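Local coordinates for 2-dehydropantoate 2-reductase (Bacillus subtilis, PDB 3EGO), which probably catalyses the NADPH-dependent reduction of ketopantoate (2-dehydropantoate) to pantoate, a step in pantothenate biosynthesis, at residues G125-S130 against D135-G140; G11-L16 against V72-Q77; L47-E52 against H161-F166; L16-L21 against V27-R32; V251-I254 against Q258-A261. All blocks are in the same frame, centred on the assembly; numbering follows the deposited sequence.

Overall arrangement
Contacts 1 to 4 lie in the Rossmann-type N-terminal part of the chain. Contact 5 lies in the C-terminal helical part. Contacts 2 and 4 share L16 and use successive parts of helix 12-22; their centres are about 8 Å apart. Contact 1 meets the start of that helix through R128 N and S12 OG, 2.9 Å apart. Contact 3 meets its later turns through K49 NZ and Y20 OH, 2.7 Å apart; H136 of contact 1 bonds to the same hydroxyl. Contacts 1, 2 and 5 hold residues of the probable NADP(+) site. Contact 5 comes to about 5 Å from contact 2, nearest atoms, without touching it.

Contact 1 of 5, residues G125-S130 against D135-G140; sequences GAVRKS and DHTGLG
G125 pairs with G138 and V127 with D135, both as antiparallel hydrogen-bonded pairs. The strand directions differ by 148°. At the second pair, V127 N gives to D135 O at 3.0 Å and D135 N gives to V127 O at 2.9 Å. The register then slips by one residue. G125 N reaches G138 O at 2.9 Å. The return bond, from G138 N to G125 O, is 3.1 Å long. In between, A126 CA makes a CA-H...O contact of 3.3 Å with D135 O.

The side chains add less. V127 CG2 meets T137 CG2 at 3.9 Å, and the two side chains cross at about a right angle. K129 lays CD against D135 CB. Its NZ stops short of a salt bridge; a water donates to D135 OD2 and accepts a weak bond from NZ. The H136 ring brings its CD2 edge to 3.4 Å from G125 O. Its ND1 bonds to Y20 OH on helix 12-22.

T137 and G138 both face G125, a classic beta bulge. It lies in the hairpin of strands 116-128 and 133-138, where A126 probably contributes to NADP(+) binding.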
# COMPACT_ATOMS: atom_id res chain seq x y z
N GLY A 125 -13.57 9.24 -23.05
CA GLY A 125 -12.20 9.46 -22.63
C GLY A 125 -11.91 10.93 -22.93
O GLY A 125 -12.17 11.40 -24.01
N ALA A 126 -11.37 11.65 -21.97
CA ALA A 126 -11.04 13.04 -22.20
C ALA A 126 -9.88 13.43 -21.31
O ALA A 126 -9.85 13.06 -20.13
CB ALA A 126 -12.26 13.92 -21.89
N VAL A 127 -8.95 14.18 -21.88
CA VAL A 127 -7.70 14.51 -21.17
C VAL A 127 -7.47 16.02 -21.30
O VAL A 127 -7.33 16.51 -22.43
CB VAL A 127 -6.50 13.73 -21.80
CG1 VAL A 127 -5.18 14.18 -21.20
CG2 VAL A 127 -6.66 12.21 -21.64
N ARG A 128 -7.44 16.77 -20.19
CA ARG A 128 -7.20 18.23 -20.28
C ARG A 128 -5.73 18.46 -20.63
O ARG A 128 -4.83 17.90 -19.99
CB ARG A 128 -7.56 18.94 -18.95
CG ARG A 128 -7.26 20.47 -18.95
CD ARG A 128 -7.91 21.16 -17.70
NE ARG A 128 -7.16 20.78 -16.51
CZ ARG A 128 -7.36 21.30 -15.30
NH1 ARG A 128 -8.32 22.18 -15.11
NH2 ARG A 128 -6.61 20.89 -14.27
N LYS A 129 -5.49 19.26 -21.68
CA LYS A 129 -4.13 19.56 -22.12
C LYS A 129 -3.60 20.85 -21.51
O LYS A 129 -2.42 20.98 -21.29
CB LYS A 129 -4.08 19.65 -23.65
CG LYS A 129 -4.42 18.33 -24.32
CD LYS A 129 -4.24 18.39 -25.88
CE LYS A 129 -2.82 17.96 -26.31
NZ LYS A 129 -2.41 16.69 -25.62
N SER A 130 -4.49 21.81 -21.27
CA SER A 130 -4.15 23.11 -20.71
C SER A 130 -5.39 23.70 -20.10
O SER A 130 -6.45 23.07 -20.08
CB SER A 130 -3.64 24.05 -21.80
OG SER A 130 -4.67 24.29 -22.74
N ASP A 135 -8.44 16.99 -25.02
CA ASP A 135 -8.31 16.03 -26.10
C ASP A 135 -9.41 15.02 -25.89
O ASP A 135 -9.49 14.43 -24.81
CB ASP A 135 -6.95 15.38 -25.95
CG ASP A 135 -6.61 14.42 -27.07
OD1 ASP A 135 -7.40 14.22 -28.02
OD2 ASP A 135 -5.51 13.85 -27.00
N HIS A 136 -10.28 14.83 -26.88
CA HIS A 136 -11.35 13.84 -26.79
C HIS A 136 -10.74 12.50 -27.24
O HIS A 136 -10.76 12.16 -28.46
CB HIS A 136 -12.51 14.22 -27.73
CG HIS A 136 -13.79 13.48 -27.46
ND1 HIS A 136 -14.93 13.71 -28.19
CD2 HIS A 136 -14.11 12.53 -26.54
CE1 HIS A 136 -15.91 12.94 -27.74
NE2 HIS A 136 -15.44 12.21 -26.74
N THR A 137 -10.15 11.79 -26.27
CA THR A 137 -9.39 10.56 -26.55
C THR A 137 -10.24 9.30 -26.71
O THR A 137 -9.78 8.30 -27.26
CB THR A 137 -8.36 10.28 -25.41
OG1 THR A 137 -9.02 10.33 -24.14
CG2 THR A 137 -7.28 11.30 -25.41
N GLY A 138 -11.48 9.34 -26.22
CA GLY A 138 -12.31 8.14 -26.15
C GLY A 138 -13.72 8.54 -26.52
O GLY A 138 -14.37 9.27 -25.82
N LEU A 139 -14.18 8.11 -27.68
CA LEU A 139 -15.46 8.53 -28.16
C LEU A 139 -16.51 7.68 -27.47
O LEU A 139 -16.79 6.55 -27.88
CB LEU A 139 -15.53 8.37 -29.69
CG LEU A 139 -14.37 9.02 -30.48
CD1 LEU A 139 -14.53 8.78 -32.00
CD2 LEU A 139 -14.31 10.52 -30.20
N GLY A 140 -17.08 8.22 -26.40
CA GLY A 140 -18.05 7.50 -25.58
C GLY A 140 -19.42 8.14 -25.65
O GLY A 140 -19.91 8.52 -26.73
O HOH W 1 -3.40 15.68 -28.58

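Contact 2 of 5, residues G11-L16 against V72-Q77; sequences GSVGLL and VVTVKQ
T74 packs against V13 and G14 at the start of helix 12-22. The direct contacts are all van der Waals. V13 CG1 meets T74 CG2 at 4.0 Å, methyl to methyl. V13 holds CG1 anti to its backbone N (chi1 178°), and this turns that methyl toward the threonine. T74 OG1 comes to 3.7 Å from G14 CA. The fit is close here: a CB on G14 would sit tight against that hydroxyl.

The polar link runs through one water. G14 N donates to it at 2.9 Å, and G11 N gives it a weak bond of 3.1 Å. The water in turn donates to T74 OG1 at 2.8 Å. T74 carries OG1 between its backbone N and carbonyl carbon (chi1 68°), on the side where the water lies. The same hydroxyl also bonds to I8 O, at the end of the neighbouring parallel strand 4-8.

Backbone bonds shape the helix start. G11 is at the N-cap position, and L15 N bonds to G11 O at 3.0 Å. A side-chain bond adds to this: S12 OG with R128 N of strand 116-128.

G11 and G14 belong to a GxGxxG pattern of Rossmann type, within the probable NADP(+) site. The bridging water is consistent with the ordered water often found at this loop in Rossmann domains. It takes up two backbone N-H groups that point out of the helix start. The chemistry is thus one of glycine backbone, a small hydroxyl and water, with no charged side chain taking part.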
# COMPACT_ATOMS: atom_id res chain seq x y z
N GLY A 11 -12.04 20.99 -15.42
CA GLY A 11 -11.20 19.80 -15.64
C GLY A 11 -11.55 19.22 -17.01
O GLY A 11 -12.26 19.85 -17.79
N SER A 12 -11.00 18.03 -17.30
CA SER A 12 -11.22 17.31 -18.56
C SER A 12 -12.68 17.21 -18.95
O SER A 12 -13.06 17.54 -20.07
CB SER A 12 -10.74 15.87 -18.35
OG SER A 12 -9.34 15.95 -18.18
N VAL A 13 -13.48 16.70 -18.04
CA VAL A 13 -14.93 16.51 -18.37
C VAL A 13 -15.64 17.83 -18.57
O VAL A 13 -16.44 17.96 -19.47
CB VAL A 13 -15.66 15.70 -17.26
CG1 VAL A 13 -17.18 15.55 -17.59
CG2 VAL A 13 -15.03 14.32 -17.15
N GLY A 14 -15.38 18.82 -17.70
CA GLY A 14 -15.98 20.14 -17.90
C GLY A 14 -15.70 20.75 -19.25
O GLY A 14 -16.61 21.24 -19.92
N LEU A 15 -14.45 20.74 -19.66
CA LEU A 15 -14.10 21.34 -20.95
C LEU A 15 -14.74 20.59 -22.09
O LEU A 15 -15.12 21.17 -23.09
CB LEU A 15 -12.57 21.36 -21.12
CG LEU A 15 -11.84 22.24 -20.06
CD1 LEU A 15 -10.31 22.07 -20.24
CD2 LEU A 15 -12.26 23.69 -20.16
N LEU A 16 -14.76 19.25 -21.99
CA LEU A 16 -15.37 18.40 -23.03
C LEU A 16 -16.86 18.73 -23.16
O LEU A 16 -17.36 18.95 -24.28
CB LEU A 16 -15.22 16.92 -22.61
CG LEU A 16 -15.77 15.89 -23.62
CD1 LEU A 16 -14.82 15.69 -24.72
CD2 LEU A 16 -16.02 14.61 -22.87
N VAL A 72 -24.25 21.66 -14.93
CA VAL A 72 -23.66 20.35 -15.06
C VAL A 72 -22.46 20.37 -14.16
O VAL A 72 -21.57 21.18 -14.36
CB VAL A 72 -23.21 20.05 -16.50
CG1 VAL A 72 -22.51 18.66 -16.52
CG2 VAL A 72 -24.39 20.11 -17.51
N VAL A 73 -22.46 19.51 -13.15
CA VAL A 73 -21.44 19.53 -12.10
C VAL A 73 -20.42 18.43 -12.33
O VAL A 73 -20.75 17.25 -12.34
CB VAL A 73 -22.07 19.39 -10.68
CG1 VAL A 73 -20.95 19.23 -9.58
CG2 VAL A 73 -22.97 20.60 -10.38
N THR A 74 -19.17 18.84 -12.53
CA THR A 74 -18.13 17.92 -12.97
C THR A 74 -16.92 17.90 -12.01
O THR A 74 -15.93 17.20 -12.28
CB THR A 74 -17.64 18.27 -14.42
OG1 THR A 74 -16.94 19.53 -14.39
CG2 THR A 74 -18.80 18.45 -15.37
N VAL A 75 -16.99 18.64 -10.89
CA VAL A 75 -15.85 18.79 -9.97
C VAL A 75 -15.59 17.57 -9.12
O VAL A 75 -16.47 16.77 -8.88
CB VAL A 75 -15.98 20.00 -9.00
CG1 VAL A 75 -16.29 21.27 -9.74
CG2 VAL A 75 -16.99 19.70 -7.87
N LYS A 76 -14.35 17.45 -8.65
CA LYS A 76 -13.98 16.43 -7.69
C LYS A 76 -14.73 16.59 -6.38
O LYS A 76 -15.02 17.71 -5.94
CB LYS A 76 -12.47 16.49 -7.45
CG LYS A 76 -11.64 16.05 -8.65
N GLN A 77 -15.01 15.46 -5.74
CA GLN A 77 -15.78 15.43 -4.49
C GLN A 77 -15.32 16.45 -3.46
O GLN A 77 -16.14 17.04 -2.77
CB GLN A 77 -15.71 14.05 -3.85
CG GLN A 77 -16.14 14.06 -2.40
CD GLN A 77 -15.36 13.07 -1.57
OE1 GLN A 77 -15.19 11.93 -1.98
NE2 GLN A 77 -14.88 13.51 -0.41
O HOH W 2 -14.29 18.92 -14.99

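Contact 3 of 5, residues L47-E52 against H161-F166; sequences LYKGGE and HNHSDF
K49 and D165 approach obliquely, the lysine reaching across from its strand to the side of the carboxylate. K49 NZ is 3.2 Å from D165 OD2, a salt bridge with a weak hydrogen bond. K49 CE also comes close, 3.5 Å from D165 OD2. CG anti to the backbone N (chi1 -170°) sends the lysine chain toward the loop, and its bend comes at chi3.

H163 comes from the opposite direction. Its CE1 is 4.0 Å from K49 NZ, and the approach to the ring is oblique. The ring is fixed from its own side: D165 N donates to H163 ND1 at 2.9 Å, with an angle of 164°. The donor lies in the ring plane. F166 N bonds to H163 O at 2.9 Å and closes a type I turn from H163 to F166.

On the other side, K49 begins a type I' turn to E52. This turn joins antiparallel strands 45-49 and 52-61 of the main sheet. The contact therefore ties a hairpin end to the loop before strand 168-170.

The stronger polar partner of K49 NZ is Y20 OH on helix 12-22, the hydroxyl that H136 also uses. The Y20 ring also meets H163 edge-to-face. With K49 replaced by an alanine, the D165 carboxylate would probably lose its positive mate and Y20 OH one of its partners. The F166 ring lies nearly parallel to that of Y20.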
# COMPACT_ATOMS: atom_id res chain seq x y z
N LEU A 47 -10.77 21.82 -28.74
CA LEU A 47 -10.93 20.39 -28.55
C LEU A 47 -10.15 19.70 -29.63
O LEU A 47 -10.28 20.07 -30.81
CB LEU A 47 -12.40 20.00 -28.63
CG LEU A 47 -12.59 18.48 -28.51
CD1 LEU A 47 -13.59 18.16 -27.38
CD2 LEU A 47 -13.06 17.99 -29.83
N TYR A 48 -9.35 18.72 -29.22
CA TYR A 48 -8.55 17.90 -30.14
C TYR A 48 -9.23 16.55 -30.29
O TYR A 48 -9.67 15.93 -29.30
CB TYR A 48 -7.14 17.70 -29.58
CG TYR A 48 -6.29 18.95 -29.36
CD1 TYR A 48 -5.19 19.22 -30.16
CD2 TYR A 48 -6.58 19.84 -28.32
CE1 TYR A 48 -4.41 20.38 -29.94
CE2 TYR A 48 -5.84 20.97 -28.10
CZ TYR A 48 -4.74 21.24 -28.90
OH TYR A 48 -3.99 22.37 -28.67
N LYS A 49 -9.36 16.08 -31.52
CA LYS A 49 -9.99 14.82 -31.71
C LYS A 49 -9.34 14.20 -32.90
O LYS A 49 -9.65 14.59 -34.04
CB LYS A 49 -11.48 14.95 -31.92
CG LYS A 49 -12.19 13.64 -31.88
CD LYS A 49 -13.67 13.88 -31.78
CE LYS A 49 -14.16 14.81 -32.92
NZ LYS A 49 -15.42 15.60 -32.54
N GLY A 50 -8.45 13.27 -32.59
CA GLY A 50 -7.73 12.45 -33.56
C GLY A 50 -7.24 13.16 -34.80
O GLY A 50 -7.50 12.71 -35.94
N GLY A 51 -6.49 14.24 -34.63
CA GLY A 51 -5.95 14.93 -35.83
C GLY A 51 -6.70 16.20 -36.22
O GLY A 51 -6.17 17.06 -36.95
N GLU A 52 -7.93 16.34 -35.74
CA GLU A 52 -8.66 17.57 -35.91
C GLU A 52 -8.60 18.44 -34.64
O GLU A 52 -8.51 17.94 -33.51
CB GLU A 52 -10.10 17.30 -36.31
CG GLU A 52 -10.23 16.50 -37.61
CD GLU A 52 -11.65 16.17 -37.95
OE1 GLU A 52 -12.28 15.34 -37.24
OE2 GLU A 52 -12.16 16.74 -38.93
N HIS A 161 -30.80 17.78 -29.48
CA HIS A 161 -29.82 17.67 -30.55
C HIS A 161 -28.39 17.70 -30.04
O HIS A 161 -27.99 18.64 -29.34
CB HIS A 161 -30.03 18.80 -31.56
CG HIS A 161 -31.29 18.65 -32.34
ND1 HIS A 161 -32.25 19.63 -32.40
CD2 HIS A 161 -31.76 17.61 -33.08
CE1 HIS A 161 -33.26 19.22 -33.15
NE2 HIS A 161 -32.98 17.99 -33.57
N ASN A 162 -27.62 16.66 -30.38
CA ASN A 162 -26.20 16.66 -30.01
C ASN A 162 -25.24 16.30 -31.13
O ASN A 162 -25.65 15.65 -32.08
CB ASN A 162 -25.99 15.77 -28.80
CG ASN A 162 -26.43 16.46 -27.55
OD1 ASN A 162 -27.50 16.19 -27.05
ND2 ASN A 162 -25.63 17.42 -27.08
N HIS A 163 -23.97 16.72 -31.02
CA HIS A 163 -22.95 16.27 -31.98
C HIS A 163 -22.92 14.75 -32.01
O HIS A 163 -23.06 14.11 -30.98
CB HIS A 163 -21.56 16.78 -31.59
CG HIS A 163 -20.54 16.67 -32.68
ND1 HIS A 163 -19.93 15.48 -33.00
CD2 HIS A 163 -20.04 17.59 -33.53
CE1 HIS A 163 -19.09 15.67 -34.00
NE2 HIS A 163 -19.12 16.95 -34.33
N SER A 164 -22.65 14.16 -33.17
CA SER A 164 -22.63 12.72 -33.28
C SER A 164 -21.67 12.11 -32.28
O SER A 164 -21.86 10.99 -31.82
CB SER A 164 -22.22 12.31 -34.70
OG SER A 164 -23.19 12.79 -35.62
N ASP A 165 -20.61 12.85 -31.93
CA ASP A 165 -19.56 12.26 -31.09
C ASP A 165 -19.77 12.54 -29.62
O ASP A 165 -18.95 12.10 -28.81
CB ASP A 165 -18.16 12.74 -31.49
CG ASP A 165 -17.72 12.24 -32.86
OD1 ASP A 165 -17.97 11.07 -33.21
OD2 ASP A 165 -17.05 13.02 -33.55
N PHE A 166 -20.87 13.24 -29.30
CA PHE A 166 -21.27 13.59 -27.96
C PHE A 166 -22.68 13.06 -27.70
O PHE A 166 -23.54 13.81 -27.36
CB PHE A 166 -21.25 15.13 -27.75
CG PHE A 166 -21.13 15.55 -26.29
CD1 PHE A 166 -19.97 15.25 -25.52
CD2 PHE A 166 -22.18 16.25 -25.67
CE1 PHE A 166 -19.88 15.65 -24.14
CE2 PHE A 166 -22.10 16.66 -24.32
CZ PHE A 166 -20.95 16.35 -23.55

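Contact 4 of 5, residues L16-L21 against V27-R32; sequences LCAYYL and VTVVTR
V27 and A18 bury the most surface in this contact, and L21 follows. V27 sits on strand 26-30 and turns its two methyls to different parts of the helix. CG1 meets A18 CB at 3.9 Å. CG2 meets L21 CB at 4.0 Å and comes to 3.7 Å from the carbonyl carbon, L21 C. With CG1 anti to the backbone N (chi1 178°), V27 presents both branches to the helix at once.

A18 points at the strand and rests its single methyl against two valines. Its CB touches V29 CG2 at 3.6 Å as well as V27. The small side chain is consistent with the close approach of the segment axes, 8.6 Å. L21 lies one turn further along the helix and covers V27 from that end.

No hydrogen bond crosses the contact. All four side chains are buried and apolar. C58 of strand 52-61 lies against V27 and V29, while I45 lies against A18.

The helix and strand run nearly antiparallel, at 169°. They are the helix and second strand of the beta-alpha-beta crossover formed by strand 4-8, helix 12-22 and strand 26-30, the first unit of the Rossmann-type fold.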
# COMPACT_ATOMS: atom_id res chain seq x y z
N LEU A 16 -14.76 19.25 -21.99
CA LEU A 16 -15.37 18.40 -23.03
C LEU A 16 -16.86 18.73 -23.16
O LEU A 16 -17.36 18.95 -24.28
CB LEU A 16 -15.22 16.92 -22.61
CG LEU A 16 -15.77 15.89 -23.62
CD1 LEU A 16 -14.82 15.69 -24.72
CD2 LEU A 16 -16.02 14.61 -22.87
N CYS A 17 -17.57 18.81 -22.02
CA CYS A 17 -18.99 19.13 -22.08
C CYS A 17 -19.20 20.55 -22.61
O CYS A 17 -20.12 20.82 -23.36
CB CYS A 17 -19.61 19.05 -20.67
SG CYS A 17 -19.73 17.36 -20.02
N ALA A 18 -18.34 21.48 -22.19
CA ALA A 18 -18.51 22.87 -22.62
C ALA A 18 -18.35 22.96 -24.13
O ALA A 18 -19.14 23.61 -24.78
CB ALA A 18 -17.48 23.76 -21.91
N TYR A 19 -17.34 22.29 -24.70
CA TYR A 19 -17.18 22.34 -26.14
C TYR A 19 -18.45 21.85 -26.88
O TYR A 19 -19.03 22.51 -27.78
CB TYR A 19 -15.94 21.54 -26.61
CG TYR A 19 -15.94 21.56 -28.13
CD1 TYR A 19 -15.50 22.70 -28.82
CD2 TYR A 19 -16.49 20.51 -28.87
CE1 TYR A 19 -15.57 22.75 -30.20
CE2 TYR A 19 -16.56 20.55 -30.21
CZ TYR A 19 -16.12 21.69 -30.88
OH TYR A 19 -16.20 21.73 -32.25
N TYR A 20 -18.91 20.68 -26.50
CA TYR A 20 -19.93 20.08 -27.29
C TYR A 20 -21.28 20.72 -27.06
O TYR A 20 -22.07 20.83 -28.01
CB TYR A 20 -19.96 18.56 -27.07
CG TYR A 20 -18.90 17.80 -27.82
CD1 TYR A 20 -17.83 17.21 -27.16
CD2 TYR A 20 -19.00 17.63 -29.20
CE1 TYR A 20 -16.87 16.48 -27.84
CE2 TYR A 20 -18.06 16.90 -29.89
CZ TYR A 20 -16.98 16.33 -29.19
OH TYR A 20 -16.03 15.58 -29.87
N LEU A 21 -21.57 21.16 -25.83
CA LEU A 21 -22.88 21.79 -25.56
C LEU A 21 -22.92 23.22 -26.14
O LEU A 21 -23.97 23.69 -26.56
CB LEU A 21 -23.19 21.82 -24.05
CG LEU A 21 -23.40 20.40 -23.46
CD1 LEU A 21 -23.44 20.41 -21.90
CD2 LEU A 21 -24.68 19.78 -24.08
N VAL A 27 -22.97 28.55 -23.29
CA VAL A 27 -22.25 27.90 -22.19
C VAL A 27 -21.32 28.86 -21.46
O VAL A 27 -20.66 29.69 -22.08
CB VAL A 27 -21.40 26.69 -22.71
CG1 VAL A 27 -20.61 26.06 -21.59
CG2 VAL A 27 -22.30 25.67 -23.38
N THR A 28 -21.30 28.71 -20.15
CA THR A 28 -20.30 29.31 -19.29
C THR A 28 -19.64 28.21 -18.48
O THR A 28 -20.33 27.39 -17.86
CB THR A 28 -20.95 30.24 -18.28
OG1 THR A 28 -21.91 31.07 -18.98
CG2 THR A 28 -19.90 31.10 -17.58
N VAL A 29 -18.30 28.23 -18.45
CA VAL A 29 -17.55 27.37 -17.55
C VAL A 29 -17.28 28.13 -16.27
O VAL A 29 -16.74 29.24 -16.32
CB VAL A 29 -16.23 26.97 -18.22
CG1 VAL A 29 -15.35 26.09 -17.29
CG2 VAL A 29 -16.58 26.20 -19.49
N VAL A 30 -17.71 27.56 -15.15
CA VAL A 30 -17.49 28.16 -13.84
C VAL A 30 -16.29 27.43 -13.25
O VAL A 30 -16.37 26.24 -12.91
CB VAL A 30 -18.74 28.01 -12.93
CG1 VAL A 30 -18.47 28.53 -11.51
CG2 VAL A 30 -19.96 28.66 -13.57
N THR A 31 -15.16 28.13 -13.22
CA THR A 31 -13.87 27.57 -12.81
C THR A 31 -13.50 28.19 -11.46
O THR A 31 -13.84 29.33 -11.20
CB THR A 31 -12.73 27.96 -13.81
OG1 THR A 31 -12.57 29.38 -13.87
CG2 THR A 31 -13.02 27.49 -15.22
N ARG A 32 -12.79 27.47 -10.61
CA ARG A 32 -12.38 28.07 -9.34
C ARG A 32 -11.24 29.09 -9.51
O ARG A 32 -11.14 30.04 -8.72
CB ARG A 32 -12.01 26.99 -8.31
CG ARG A 32 -10.57 26.47 -8.42
CD ARG A 32 -10.10 25.90 -7.09
NE ARG A 32 -9.85 26.93 -6.08
CZ ARG A 32 -10.11 26.79 -4.78
NH1 ARG A 32 -10.66 25.67 -4.33
NH2 ARG A 32 -9.85 27.77 -3.93

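Contact 5 of 5, residues V251-I254 against Q258-A261; sequences VDVI and QTEA
D252 and V253 meet T259 beside E260, which probably belongs to the NADP(+) site. The contact joins helix 248-255 to the loop that leads into helix 261-274.

The packing centres on T259 CG2. It touches D252 CB at 4.0 Å and V253 CG2 at 4.0 Å. The V253 and T259 side chains lie side by side and point the same way. D252 OD2 sits 3.7 Å from T259 CA. A water links the polar groups: it donates to D252 OD2 at 2.8 Å and accepts from E260 N at 2.9 Å.

T259 holds OG1 between its backbone N and carbonyl carbon (chi1 76°). From there OG1 accepts from A261 N at 2.9 Å, with an angle of 153°. The hydroxyl also bonds to E293 OE1. Replacing T259 by a valine would probably leave A261 N and the E293 carboxylate each without this partner.

E260 OE2 bonds to N100 ND2, and N100 itself probably binds both cofactor and substrate. The T259 to A261 bond makes an ST turn, placed just ahead of a helix with E260 as its N-cap residue.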
# COMPACT_ATOMS: atom_id res chain seq x y z
N VAL A 251 -2.36 6.67 -10.64
CA VAL A 251 -1.80 7.97 -11.05
C VAL A 251 -1.83 9.04 -9.94
O VAL A 251 -0.82 9.70 -9.66
CB VAL A 251 -2.50 8.46 -12.34
CG1 VAL A 251 -2.24 9.93 -12.59
CG2 VAL A 251 -2.05 7.60 -13.50
N ASP A 252 -2.98 9.21 -9.30
CA ASP A 252 -3.10 10.12 -8.19
C ASP A 252 -2.11 9.80 -7.06
O ASP A 252 -1.40 10.67 -6.59
CB ASP A 252 -4.52 10.09 -7.65
CG ASP A 252 -5.50 10.86 -8.52
OD1 ASP A 252 -5.02 11.56 -9.45
OD2 ASP A 252 -6.74 10.78 -8.25
N VAL A 253 -2.04 8.54 -6.65
CA VAL A 253 -1.09 8.13 -5.62
C VAL A 253 0.38 8.39 -5.98
O VAL A 253 1.14 8.92 -5.17
CB VAL A 253 -1.30 6.66 -5.30
CG1 VAL A 253 -0.09 6.08 -4.61
CG2 VAL A 253 -2.59 6.51 -4.47
N ILE A 254 0.78 8.03 -7.19
CA ILE A 254 2.14 8.33 -7.64
C ILE A 254 2.41 9.84 -7.61
O ILE A 254 3.50 10.27 -7.23
CB ILE A 254 2.38 7.73 -9.03
CG1 ILE A 254 2.56 6.23 -8.86
CG2 ILE A 254 3.64 8.31 -9.68
CD1 ILE A 254 2.35 5.42 -10.11
N GLN A 258 -4.62 14.14 -3.92
CA GLN A 258 -5.76 13.52 -3.27
C GLN A 258 -6.42 12.59 -4.27
O GLN A 258 -6.47 12.86 -5.49
CB GLN A 258 -6.75 14.56 -2.76
CG GLN A 258 -7.52 14.08 -1.54
CD GLN A 258 -8.61 15.03 -1.09
OE1 GLN A 258 -8.66 16.20 -1.49
NE2 GLN A 258 -9.50 14.53 -0.24
N THR A 259 -6.91 11.46 -3.77
CA THR A 259 -7.52 10.49 -4.65
C THR A 259 -9.04 10.59 -4.51
O THR A 259 -9.56 11.39 -3.73
CB THR A 259 -7.11 9.07 -4.27
OG1 THR A 259 -7.83 8.69 -3.10
CG2 THR A 259 -5.63 8.99 -3.99
N GLU A 260 -9.75 9.77 -5.27
CA GLU A 260 -11.20 9.64 -5.12
C GLU A 260 -11.58 8.51 -4.15
O GLU A 260 -12.62 7.89 -4.31
CB GLU A 260 -11.81 9.37 -6.48
CG GLU A 260 -11.47 10.44 -7.52
CD GLU A 260 -12.00 10.09 -8.91
OE1 GLU A 260 -11.98 8.90 -9.31
OE2 GLU A 260 -12.45 11.03 -9.59
N ALA A 261 -10.69 8.18 -3.21
CA ALA A 261 -10.99 7.12 -2.21
C ALA A 261 -12.31 7.39 -1.47
O ALA A 261 -13.13 6.47 -1.23
CB ALA A 261 -9.81 6.99 -1.20
O HOH W 3 -8.22 8.51 -7.39